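Long-range contact in ABC transporter, periplasmic solute-binding protein (Rhizobium meliloti, PDB 4WED), which serves as the solute-binding protein of an ABC transporter and probably captures peptides, nickel or heme for uptake into the cell: residues Val273-Ala278 and Leu417-Thr422. Sequence-based numbering, arbitrary orientation.
Sequences VTLVMA and LGFFLT
Thr422 holds OG1 between its own backbone N and carbonyl carbon (chi1 60°), which brings the hydroxyl up to Thr274. There OG1 accepts the N-H of Thr274 at 2.7 Å, while Thr422 N hydrogen-bonds to Thr274 O at 2.9 Å. Thr274 OG1 itself hydrogen-bonds to Met320 O. With alanine at Thr422, the N-H of Thr274 would probably lose its hydroxyl acceptor, and the link just beyond strand 417-421 would be down to one backbone bond. Met277, present as selenomethionine, sends CG anti to its backbone N (chi1 -167°), obliquely across to the Phe419 ring. Its CG lies 3.9 Å from Phe419 CE1, and the selenium makes an oblique Met-aromatic contact. The contact is largely buried, in an antiparallel sheet of one lobe of the family 5 solute-binding fold. Strand 274-279 lies between strands 417-421 and 488-500. Val276 and Phe420 form a hydrogen-bonded pair, and Phe420 N points almost straight at Val276 O (2.9 Å, 179° at the hydrogen). Next, Ala278 N donates to Gly418 O; the return bond from Gly418 N to Ala278 O is weak (3.3 Å). Leu275, Met277, Phe419 and Leu421 share one face, where helix 378-392 packs on Leu275 and Phe419. Leu275 CD1 meets Leu421 CD2 at 3.9 Å. On the other face Ala278 CB sits 3.4 Å from Phe420 CE1, and Leu449 touches both residues.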
ATOM      1  N   VAL A 273       5.093   1.116   0.744  1.00 50.96           N
ATOM      2  CA  VAL A 273       5.570  -0.117   0.140  1.00 50.14           C
ATOM      3  C   VAL A 273       7.098  -0.089   0.354  1.00 50.95           C
ATOM      4  O   VAL A 273       7.766   0.957   0.214  1.00 45.07           O
ATOM      5  CB  VAL A 273       5.288  -0.181  -1.411  1.00 51.98           C
ATOM      6  CG1 VAL A 273       5.976  -1.359  -2.089  1.00 52.94           C
ATOM      7  CG2 VAL A 273       3.796  -0.285  -1.722  1.00 53.49           C
ATOM      8  N   THR A 274       7.644  -1.253   0.704  1.00 50.94           N
ATOM      9  CA  THR A 274       9.056  -1.380   0.956  1.00 50.87           C
ATOM     10  C   THR A 274       9.632  -2.326  -0.054  1.00 51.02           C
ATOM     11  O   THR A 274       9.055  -3.391  -0.352  1.00 56.14           O
ATOM     12  CB  THR A 274       9.337  -1.886   2.379  1.00 49.51           C
ATOM     13  OG1 THR A 274       8.521  -1.132   3.310  1.00 50.33           O
ATOM     14  CG2 THR A 274      10.846  -1.741   2.717  1.00 50.02           C
ATOM     15  N   LEU A 275      10.743  -1.902  -0.616  1.00 52.14           N
ATOM     16  CA  LEU A 275      11.578  -2.788  -1.413  1.00 56.45           C
ATOM     17  C   LEU A 275      12.517  -3.464  -0.482  1.00 52.12           C
ATOM     18  O   LEU A 275      13.285  -2.802   0.175  1.00 54.81           O
ATOM     19  CB  LEU A 275      12.396  -2.022  -2.447  1.00 57.39           C
ATOM     20  CG  LEU A 275      13.357  -2.874  -3.268  1.00 59.40           C
ATOM     21  CD1 LEU A 275      12.622  -3.637  -4.337  1.00 60.49           C
ATOM     22  CD2 LEU A 275      14.367  -1.969  -3.926  1.00 64.50           C
ATOM     23  N   VAL A 276      12.482  -4.778  -0.475  1.00 52.51           N
ATOM     24  CA  VAL A 276      13.179  -5.564   0.534  1.00 55.26           C
ATOM     25  C   VAL A 276      14.009  -6.557  -0.215  1.00 59.10           C
ATOM     26  O   VAL A 276      13.540  -7.158  -1.174  1.00 63.15           O
ATOM     27  CB  VAL A 276      12.186  -6.340   1.434  1.00 52.11           C
ATOM     28  CG1 VAL A 276      12.913  -7.072   2.544  1.00 53.80           C
ATOM     29  CG2 VAL A 276      11.183  -5.387   2.047  1.00 50.02           C
HETATM   30  N   MSE A 277      15.240  -6.738   0.208  1.00 62.13           N
HETATM   31  CA  MSE A 277      16.006  -7.813  -0.337  1.00 67.91           C
HETATM   32  C   MSE A 277      15.868  -9.024   0.566  1.00 69.20           C
HETATM   33  O   MSE A 277      15.879  -8.923   1.795  1.00 63.59           O
HETATM   34  CB  MSE A 277      17.431  -7.400  -0.471  1.00 73.48           C
HETATM   35  CG  MSE A 277      18.104  -8.450  -1.332  1.00 82.76           C
HETATM   36 SE   MSE A 277      19.942  -7.829  -1.662  1.00103.42          SE
HETATM   37  CE  MSE A 277      20.647  -7.923   0.185  1.00 97.19           C
ATOM     38  N   ALA A 278      15.734 -10.170  -0.088  1.00 57.90           N
ATOM     39  CA  ALA A 278      15.532 -11.447   0.530  1.00 58.63           C
ATOM     40  C   ALA A 278      16.785 -12.298   0.426  1.00 60.57           C
ATOM     41  O   ALA A 278      17.573 -12.169  -0.515  1.00 61.16           O
ATOM     42  CB  ALA A 278      14.396 -12.172  -0.174  1.00 60.38           C
ATOM     43  N   LEU A 417      19.908 -14.315  -3.565  1.00 65.55           N
ATOM     44  CA  LEU A 417      19.281 -13.033  -3.220  1.00 63.19           C
ATOM     45  C   LEU A 417      18.247 -12.635  -4.273  1.00 63.79           C
ATOM     46  O   LEU A 417      18.420 -12.906  -5.473  1.00 65.79           O
ATOM     47  CB  LEU A 417      20.311 -11.909  -3.183  1.00 61.28           C
ATOM     48  CG  LEU A 417      21.513 -12.182  -2.308  1.00 63.82           C
ATOM     49  CD1 LEU A 417      22.689 -11.272  -2.670  1.00 63.55           C
ATOM     50  CD2 LEU A 417      21.137 -12.050  -0.827  1.00 63.28           C
ATOM     51  N   GLY A 418      17.207 -11.939  -3.823  1.00 64.53           N
ATOM     52  CA  GLY A 418      16.156 -11.426  -4.713  1.00 63.66           C
ATOM     53  C   GLY A 418      15.363 -10.314  -4.065  1.00 61.84           C
ATOM     54  O   GLY A 418      15.502 -10.052  -2.880  1.00 60.23           O
ATOM     55  N   PHE A 419      14.507  -9.680  -4.856  1.00 63.45           N
ATOM     56  CA  PHE A 419      13.758  -8.514  -4.425  1.00 62.02           C
ATOM     57  C   PHE A 419      12.283  -8.747  -4.279  1.00 62.77           C
ATOM     58  O   PHE A 419      11.625  -9.290  -5.161  1.00 62.76           O
ATOM     59  CB  PHE A 419      13.927  -7.375  -5.402  1.00 62.91           C
ATOM     60  CG  PHE A 419      15.345  -6.911  -5.557  1.00 63.05           C
ATOM     61  CD1 PHE A 419      16.181  -6.805  -4.451  1.00 64.94           C
ATOM     62  CD2 PHE A 419      15.814  -6.527  -6.784  1.00 62.06           C
ATOM     63  CE1 PHE A 419      17.492  -6.353  -4.594  1.00 64.81           C
ATOM     64  CE2 PHE A 419      17.125  -6.090  -6.941  1.00 66.93           C
ATOM     65  CZ  PHE A 419      17.956  -5.993  -5.838  1.00 66.97           C
ATOM     66  N   PHE A 420      11.757  -8.251  -3.174  1.00 60.31           N
ATOM     67  CA  PHE A 420      10.352  -8.248  -2.953  1.00 58.95           C
ATOM     68  C   PHE A 420       9.929  -6.842  -2.674  1.00 58.64           C
ATOM     69  O   PHE A 420      10.718  -5.998  -2.231  1.00 64.98           O
ATOM     70  CB  PHE A 420      10.033  -9.084  -1.730  1.00 62.78           C
ATOM     71  CG  PHE A 420      10.240 -10.540  -1.943  1.00 66.37           C
ATOM     72  CD1 PHE A 420      11.511 -11.070  -1.960  1.00 68.51           C
ATOM     73  CD2 PHE A 420       9.160 -11.388  -2.112  1.00 69.37           C
ATOM     74  CE1 PHE A 420      11.706 -12.426  -2.157  1.00 71.92           C
ATOM     75  CE2 PHE A 420       9.353 -12.751  -2.316  1.00 70.78           C
ATOM     76  CZ  PHE A 420      10.627 -13.269  -2.341  1.00 71.77           C
ATOM     77  N   LEU A 421       8.660  -6.612  -2.920  1.00 57.16           N
ATOM     78  CA  LEU A 421       7.974  -5.382  -2.618  1.00 55.97           C
ATOM     79  C   LEU A 421       6.865  -5.761  -1.703  1.00 52.23           C
ATOM     80  O   LEU A 421       6.214  -6.703  -1.970  1.00 49.59           O
ATOM     81  CB  LEU A 421       7.365  -4.789  -3.889  1.00 57.65           C
ATOM     82  CG  LEU A 421       8.334  -4.054  -4.824  1.00 57.75           C
ATOM     83  CD1 LEU A 421       7.634  -3.838  -6.140  1.00 62.10           C
ATOM     84  CD2 LEU A 421       8.781  -2.728  -4.288  1.00 56.61           C
ATOM     85  N   THR A 422       6.679  -5.029  -0.610  1.00 53.07           N
ATOM     86  CA  THR A 422       5.525  -5.223   0.226  1.00 50.78           C
ATOM     87  C   THR A 422       4.235  -4.793  -0.476  1.00 51.77           C
ATOM     88  O   THR A 422       4.231  -4.113  -1.483  1.00 54.33           O
ATOM     89  CB  THR A 422       5.643  -4.542   1.631  1.00 52.31           C
ATOM     90  OG1 THR A 422       5.822  -3.114   1.535  1.00 51.12           O
ATOM     91  CG2 THR A 422       6.789  -5.144   2.413  1.00 52.53           C
TER